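Local coordinates for protein putative cytidylyltransferase (Burkholderia pseudomallei, PDB 5X9Q) that probably catalyses adenylyl transfer from ATP to D-glycero-beta-D-manno-heptose 1-phosphate, giving ADP-heptose and diphosphate, at residues A[21-24]-A[25-28]; A[47-50]-A[51-54]; A[69-72]-A[73-77]. One frame throughout, in Å; residues are numbered along the deposited sequence.

Contact 1. Residues A[21-24]-A[25-28]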
loop_
_atom_site.group_PDB
_atom_site.type_symbol
_atom_site.label_atom_id
_atom_site.label_comp_id
_atom_site.label_asym_id
_atom_site.label_seq_id
_atom_site.Cartn_x
_atom_site.Cartn_y
_atom_site.Cartn_z
ATOM N N LEU A 21 6.920 13.119 -0.229
ATOM C CA LEU A 21 5.993 14.240 -0.190
ATOM C C LEU A 21 6.759 15.494 -0.576
ATOM O O LEU A 21 7.735 15.858 0.080
ATOM C CB LEU A 21 5.391 14.394 1.207
ATOM C CG LEU A 21 4.888 13.112 1.874
ATOM C CD1 LEU A 21 4.635 13.341 3.356
ATOM C CD2 LEU A 21 3.633 12.603 1.183
ATOM N N ILE A 22 6.307 16.170 -1.603
ATOM C CA ILE A 22 6.981 17.330 -2.097
ATOM C C ILE A 22 6.020 18.427 -2.542
ATOM O O ILE A 22 4.899 18.178 -2.879
ATOM C CB ILE A 22 7.886 16.901 -3.256
ATOM C CG1 ILE A 22 8.662 18.044 -3.800
ATOM C CG2 ILE A 22 7.110 16.395 -4.438
ATOM C CD1 ILE A 22 9.930 17.576 -4.437
ATOM N N THR A 23 6.482 19.653 -2.517
ATOM C CA THR A 23 5.667 20.774 -2.966
ATOM C C THR A 23 5.830 21.022 -4.461
ATOM O O THR A 23 6.860 20.689 -5.048
ATOM C CB THR A 23 6.017 22.066 -2.204
ATOM O OG1 THR A 23 7.333 22.501 -2.569
ATOM C CG2 THR A 23 5.965 21.828 -0.702
ATOM N N ARG A 24 4.805 21.606 -5.072
ATOM C CA ARG A 24 4.830 21.900 -6.492
ATOM C C ARG A 24 6.111 22.653 -6.876
ATOM O O ARG A 24 6.735 22.338 -7.898
ATOM C CB ARG A 24 3.584 22.686 -6.916
ATOM C CG ARG A 24 3.723 23.215 -8.338
ATOM C CD ARG A 24 2.557 24.054 -8.838
ATOM N NE ARG A 24 1.257 23.483 -8.500
ATOM C CZ ARG A 24 0.124 23.825 -9.109
ATOM N NH1 ARG A 24 0.146 24.699 -10.117
ATOM N NH2 ARG A 24 -1.019 23.264 -8.740
ATOM N N ASP A 25 6.507 23.633 -6.060
ATOM C CA ASP A 25 7.698 24.441 -6.361
ATOM C C ASP A 25 8.953 23.576 -6.339
ATOM O O ASP A 25 9.783 23.627 -7.255
ATOM C CB ASP A 25 7.861 25.593 -5.362
ATOM C CG ASP A 25 6.951 26.770 -5.661
ATOM O OD1 ASP A 25 6.624 26.990 -6.849
ATOM O OD2 ASP A 25 6.576 27.483 -4.703
ATOM N N ALA A 26 9.078 22.764 -5.299
ATOM C CA ALA A 26 10.217 21.872 -5.190
ATOM C C ALA A 26 10.245 20.857 -6.336
ATOM O O ALA A 26 11.294 20.620 -6.924
ATOM C CB ALA A 26 10.184 21.161 -3.867
ATOM N N LEU A 27 9.091 20.305 -6.697
ATOM C CA LEU A 27 9.053 19.330 -7.780
ATOM C C LEU A 27 9.426 20.024 -9.080
ATOM O O LEU A 27 10.087 19.433 -9.939
ATOM C CB LEU A 27 7.686 18.652 -7.892
ATOM C CG LEU A 27 7.603 17.599 -9.006
ATOM C CD1 LEU A 27 8.673 16.506 -8.839
ATOM C CD2 LEU A 27 6.228 16.969 -9.075
ATOM N N ALA A 28 8.988 21.271 -9.237
ATOM C CA ALA A 28 9.333 22.046 -10.426
ATOM C C ALA A 28 10.847 22.272 -10.590
ATOM O O ALA A 28 11.379 22.181 -11.701
ATOM C CB ALA A 28 8.610 23.375 -10.398
#
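Thr23 and Ala26 meet at the start of helix 24-30, where Thr23 is the N-cap. Its OG1 accepts from Ala26 N at 3.3 Å, with an N-H...O angle of 162°, nearly straight though long. A chi1 of 68° sets OG1 between the backbone N and the carbonyl carbon, turning the hydroxyl back over the first turn. The same residue opens the backbone ladder: Leu27 N reaches Thr23 O at 2.8 Å, and Ala28 N follows to Arg24 O, also at 2.8 Å. One residue earlier, Ile22 lays its CG1-CD1 branch against the turn, CG1 lying 3.5 Å from Ala26 CB, while its CG2 branch comes within 4.2 Å of Leu27 CB, the two side chains crossing at about a right angle. Outward from this shell, Ile22 and Leu27 both rest on Val107 of strand 105-109, and Leu27 also touches Val121. Arg24 leaves the turn to form a salt bridge with Glu111 and a hydrogen bond to Ser116. The chemistry is that of a capped N-terminus: Thr23 OG1 offers an acceptor to a first-turn amide, which has no i-4 carbonyl of the helix to bond, and the apolar Ile22 covers the turn's sheet side.

Contact 2. Residues A[47-50]-A[51-54]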
loop_
_atom_site.group_PDB
_atom_site.type_symbol
_atom_site.label_atom_id
_atom_site.label_comp_id
_atom_site.label_asym_id
_atom_site.label_seq_id
_atom_site.Cartn_x
_atom_site.Cartn_y
_atom_site.Cartn_z
ATOM N N ILE A 47 -9.688 5.969 -0.038
ATOM C CA ILE A 47 -9.386 4.636 0.489
ATOM C C ILE A 47 -8.707 3.816 -0.589
ATOM O O ILE A 47 -9.293 3.596 -1.647
ATOM C CB ILE A 47 -10.643 3.884 0.967
ATOM C CG1 ILE A 47 -11.241 4.595 2.171
ATOM C CG2 ILE A 47 -10.294 2.481 1.421
ATOM C CD1 ILE A 47 -12.599 4.079 2.525
ATOM N N LEU A 48 -7.466 3.394 -0.338
ATOM C CA LEU A 48 -6.739 2.588 -1.311
ATOM C C LEU A 48 -7.374 1.230 -1.430
ATOM O O LEU A 48 -7.659 0.582 -0.421
ATOM C CB LEU A 48 -5.267 2.422 -0.935
ATOM C CG LEU A 48 -4.261 3.511 -1.270
ATOM C CD1 LEU A 48 -2.886 3.040 -0.876
ATOM C CD2 LEU A 48 -4.287 3.737 -2.750
ATOM N N HIS A 49 -7.550 0.778 -2.664
ATOM C CA HIS A 49 -7.978 -0.582 -2.899
ATOM C C HIS A 49 -7.035 -1.202 -3.919
ATOM O O HIS A 49 -6.123 -0.536 -4.417
ATOM C CB HIS A 49 -9.427 -0.640 -3.385
ATOM C CG HIS A 49 -9.700 0.221 -4.574
ATOM N ND1 HIS A 49 -9.231 -0.084 -5.838
ATOM C CD2 HIS A 49 -10.460 1.334 -4.717
ATOM C CE1 HIS A 49 -9.640 0.836 -6.693
ATOM N NE2 HIS A 49 -10.389 1.710 -6.038
ATOM N N ARG A 50 -7.255 -2.474 -4.223
ATOM C CA ARG A 50 -6.341 -3.225 -5.064
ATOM C C ARG A 50 -6.224 -2.683 -6.492
ATOM O O ARG A 50 -5.168 -2.792 -7.114
ATOM C CB ARG A 50 -6.765 -4.691 -5.088
ATOM C CG ARG A 50 -5.772 -5.579 -5.777
ATOM C CD ARG A 50 -6.253 -6.996 -5.811
ATOM N NE ARG A 50 -5.198 -7.863 -6.302
ATOM C CZ ARG A 50 -5.181 -9.179 -6.142
ATOM N NH1 ARG A 50 -6.180 -9.783 -5.503
ATOM N NH2 ARG A 50 -4.169 -9.887 -6.629
ATOM N N GLY A 51 -7.298 -2.097 -7.010
ATOM C CA GLY A 51 -7.267 -1.504 -8.340
ATOM C C GLY A 51 -6.321 -0.319 -8.400
ATOM O O GLY A 51 -5.570 -0.157 -9.356
ATOM N N HIS A 52 -6.347 0.494 -7.352
ATOM C CA HIS A 52 -5.443 1.621 -7.208
ATOM C C HIS A 52 -3.983 1.195 -7.297
ATOM O O HIS A 52 -3.215 1.766 -8.062
ATOM C CB HIS A 52 -5.670 2.303 -5.868
ATOM C CG HIS A 52 -6.898 3.154 -5.816
ATOM N ND1 HIS A 52 -7.770 3.127 -4.753
ATOM C CD2 HIS A 52 -7.382 4.079 -6.677
ATOM C CE1 HIS A 52 -8.738 4.001 -4.958
ATOM N NE2 HIS A 52 -8.526 4.592 -6.118
ATOM N N VAL A 53 -3.586 0.199 -6.513
ATOM C CA VAL A 53 -2.173 -0.165 -6.471
ATOM C C VAL A 53 -1.743 -0.955 -7.696
ATOM O O VAL A 53 -0.602 -0.827 -8.127
ATOM C CB VAL A 53 -1.804 -0.935 -5.169
ATOM C CG1 VAL A 53 -2.063 -0.029 -3.938
ATOM C CG2 VAL A 53 -2.546 -2.253 -5.062
ATOM N N SER A 54 -2.648 -1.750 -8.257
ATOM C CA SER A 54 -2.336 -2.526 -9.450
ATOM C C SER A 54 -2.021 -1.544 -10.572
ATOM O O SER A 54 -1.054 -1.712 -11.314
ATOM C CB SER A 54 -3.512 -3.420 -9.840
ATOM O OG SER A 54 -3.611 -4.536 -8.973
#
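The sequence HRGH of residues 49-52 is the HIGH-type motif of this nucleotidyltransferase family, and it opens helix 50-62. Its two histidines form a capping box. The ring of His52 returns a bond to the N-cap residue, His49 N donating to His52 ND1 at 3.2 Å in a fairly straight bond, with the donor close to the plane of the imidazole. In the other direction His49 ND1 accepts from Gly51 N at 3.0 Å, a weak bond because the N-H...N angle is only 124°. Beyond these bonds the rings make an offset stack, with centroids 3.6 Å apart and planes 24° from parallel. His52 ND1 lies over the centre of the His49 ring, whereas His49 NE2 sits toward the rim of the His52 ring. The chi1 of His49, 53°, folds its ring back over the first turn. Leu48 CD2 packs 3.7 Å from His52 CB. Further along, Arg50 O is gripped twice, by Ser54 N and by Ser54 OG, each at 3.0 Å and from opposite faces of the carbonyl plane. In such enzymes the motif's histidines commonly contact the nucleotide phosphates, and the arrangement is consistent with such a role here. Around the turn, His52 meets the ring of Phe45 in the loop after strand 38-43, while Leu48 and Val53 touch Leu100. Arg50 extends to the second subunit, where Asp92 and Glu18 of that chain form salt bridges with its guanidinium, so this helix start also belongs to the dimer interface.

Contact 3. Residues A[69-72]-A[73-77]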
loop_
_atom_site.group_PDB
_atom_site.type_symbol
_atom_site.label_atom_id
_atom_site.label_comp_id
_atom_site.label_asym_id
_atom_site.label_seq_id
_atom_site.Cartn_x
_atom_site.Cartn_y
_atom_site.Cartn_z
ATOM N N GLY A 69 -0.379 13.112 -8.297
ATOM C CA GLY A 69 -0.995 14.345 -7.835
ATOM C C GLY A 69 -2.238 14.064 -7.007
ATOM O O GLY A 69 -3.103 13.259 -7.391
ATOM N N VAL A 70 -2.340 14.715 -5.859
ATOM C CA VAL A 70 -3.448 14.397 -4.955
ATOM C C VAL A 70 -4.301 15.620 -4.626
ATOM O O VAL A 70 -3.809 16.607 -4.061
ATOM C CB VAL A 70 -2.929 13.778 -3.662
ATOM C CG1 VAL A 70 -4.084 13.461 -2.730
ATOM C CG2 VAL A 70 -2.130 12.527 -3.988
ATOM N N ASN A 71 -5.574 15.551 -4.994
ATOM C CA ASN A 71 -6.503 16.640 -4.715
ATOM C C ASN A 71 -6.489 17.045 -3.239
ATOM O O ASN A 71 -6.673 16.196 -2.351
ATOM C CB ASN A 71 -7.924 16.225 -5.114
ATOM C CG ASN A 71 -8.034 15.834 -6.570
ATOM O OD1 ASN A 71 -7.566 14.761 -6.985
ATOM N ND2 ASN A 71 -8.696 16.678 -7.352
ATOM N N SER A 72 -6.346 18.348 -2.995
ATOM C CA SER A 72 -6.536 18.912 -1.650
ATOM C C SER A 72 -7.974 18.710 -1.241
ATOM O O SER A 72 -8.842 18.456 -2.089
ATOM C CB SER A 72 -6.221 20.407 -1.591
ATOM O OG SER A 72 -7.299 21.146 -2.153
ATOM N N ASP A 73 -8.227 18.838 0.056
ATOM C CA ASP A 73 -9.569 18.612 0.582
ATOM C C ASP A 73 -10.576 19.584 -0.040
ATOM O O ASP A 73 -11.667 19.165 -0.459
ATOM C CB ASP A 73 -9.563 18.749 2.112
ATOM C CG ASP A 73 -8.672 17.702 2.795
ATOM O OD1 ASP A 73 -8.630 16.543 2.313
ATOM O OD2 ASP A 73 -7.982 18.050 3.792
ATOM N N ALA A 74 -10.200 20.856 -0.141
ATOM C CA ALA A 74 -11.065 21.854 -0.754
ATOM C C ALA A 74 -11.321 21.459 -2.208
ATOM O O ALA A 74 -12.467 21.396 -2.655
ATOM C CB ALA A 74 -10.430 23.232 -0.677
ATOM N N SER A 75 -10.241 21.188 -2.941
ATOM C CA SER A 75 -10.332 20.780 -4.337
ATOM C C SER A 75 -11.271 19.592 -4.543
ATOM O O SER A 75 -12.072 19.583 -5.478
ATOM C CB SER A 75 -8.943 20.451 -4.889
ATOM O OG SER A 75 -9.035 19.809 -6.150
ATOM N N VAL A 76 -11.157 18.566 -3.704
ATOM C CA VAL A 76 -12.010 17.384 -3.846
ATOM C C VAL A 76 -13.465 17.808 -3.717
ATOM O O VAL A 76 -14.365 17.247 -4.343
ATOM C CB VAL A 76 -11.692 16.322 -2.779
ATOM C CG1 VAL A 76 -12.665 15.158 -2.883
ATOM C CG2 VAL A 76 -10.255 15.840 -2.922
ATOM N N ARG A 77 -13.698 18.816 -2.912
ATOM C CA ARG A 77 -15.038 19.316 -2.712
ATOM C C ARG A 77 -15.562 19.931 -3.980
ATOM O O ARG A 77 -16.735 20.229 -4.088
ATOM C CB ARG A 77 -15.017 20.412 -1.656
ATOM C CG ARG A 77 -15.847 20.132 -0.427
ATOM C CD ARG A 77 -15.281 20.884 0.756
ATOM N NE ARG A 77 -14.455 20.028 1.584
ATOM C CZ ARG A 77 -13.418 20.447 2.290
ATOM N NH1 ARG A 77 -12.732 19.587 3.004
ATOM N NH2 ARG A 77 -13.065 21.720 2.288
#
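Asp73, the first residue of helix 73-76, follows directly on Ser72, the N-cap residue just after strand 65-71. Its carboxylate turns away from 69-72, toward helix 90-98: OD1 forms a salt bridge with Arg93 NH2, and the same nitrogen of Arg93 also donates to Asn71 O. One arginine thus ties the last strand residue to the first helical one. Ala74 comes next and stays at the margin, its CB 4.0 Å from Ser72 OG. At Ser75 the cap is made: its backbone N donates to Ser72 OG at 3.0 Å, with an angle of 163°, a nearly straight bond. That hydroxyl is brought over the turn by a chi1 of 77°, which places OG between the backbone N and the carbonyl carbon of Ser72. Ser75 CB lies close by, 3.3 Å from the same OG. A chi1 of 169° carries the hydroxyl of Ser75 past the cap to the Asn71 side, where its OG hydrogen-bonds the carbonyl of Glu111. Val76 completes the turn. Its N donates to Ser72 O at 2.8 Å, almost in line with the carbonyl bond, the first i to i+4 bond of this short helix. Its CG2 branch reaches back to Asn71 CB at 3.2 Å, a tight approach between the helix and the strand end. In the sheet, strand 65-71 runs between 38-43 and 105-109: Gly69 bonds Thr41 and Gly43 on one flank, and Val70 bonds Val107 and Phe109 on the other. Helix 90-98 packs over Val70 through Arg93, Met94 and Leu97, and Val76 rests on Pro86.

In the fold
The three contacts come in series along the chain, each capping a helix start: 24-30, 50-62 and 73-76. Contacts 1 and 2 lie on opposite sides of the chain's centre, their centres about 24 Å apart; contact 3 is about 16 Å from contact 1 and about 18 Å from contact 2, centre to centre, and no two touch. In the parallel sheet, contact 2 follows strand 38-43, contact 3 ends its neighbour 65-71, and contact 1 packs on the outer strand 105-109, so two caps follow neighbouring inner strands while contact 1 covers the sheet's edge. Glu111 joins contacts 1 and 3, bonding Arg24 through its carboxylate and Ser75 through its carbonyl. Contact 2 alone reaches the second subunit.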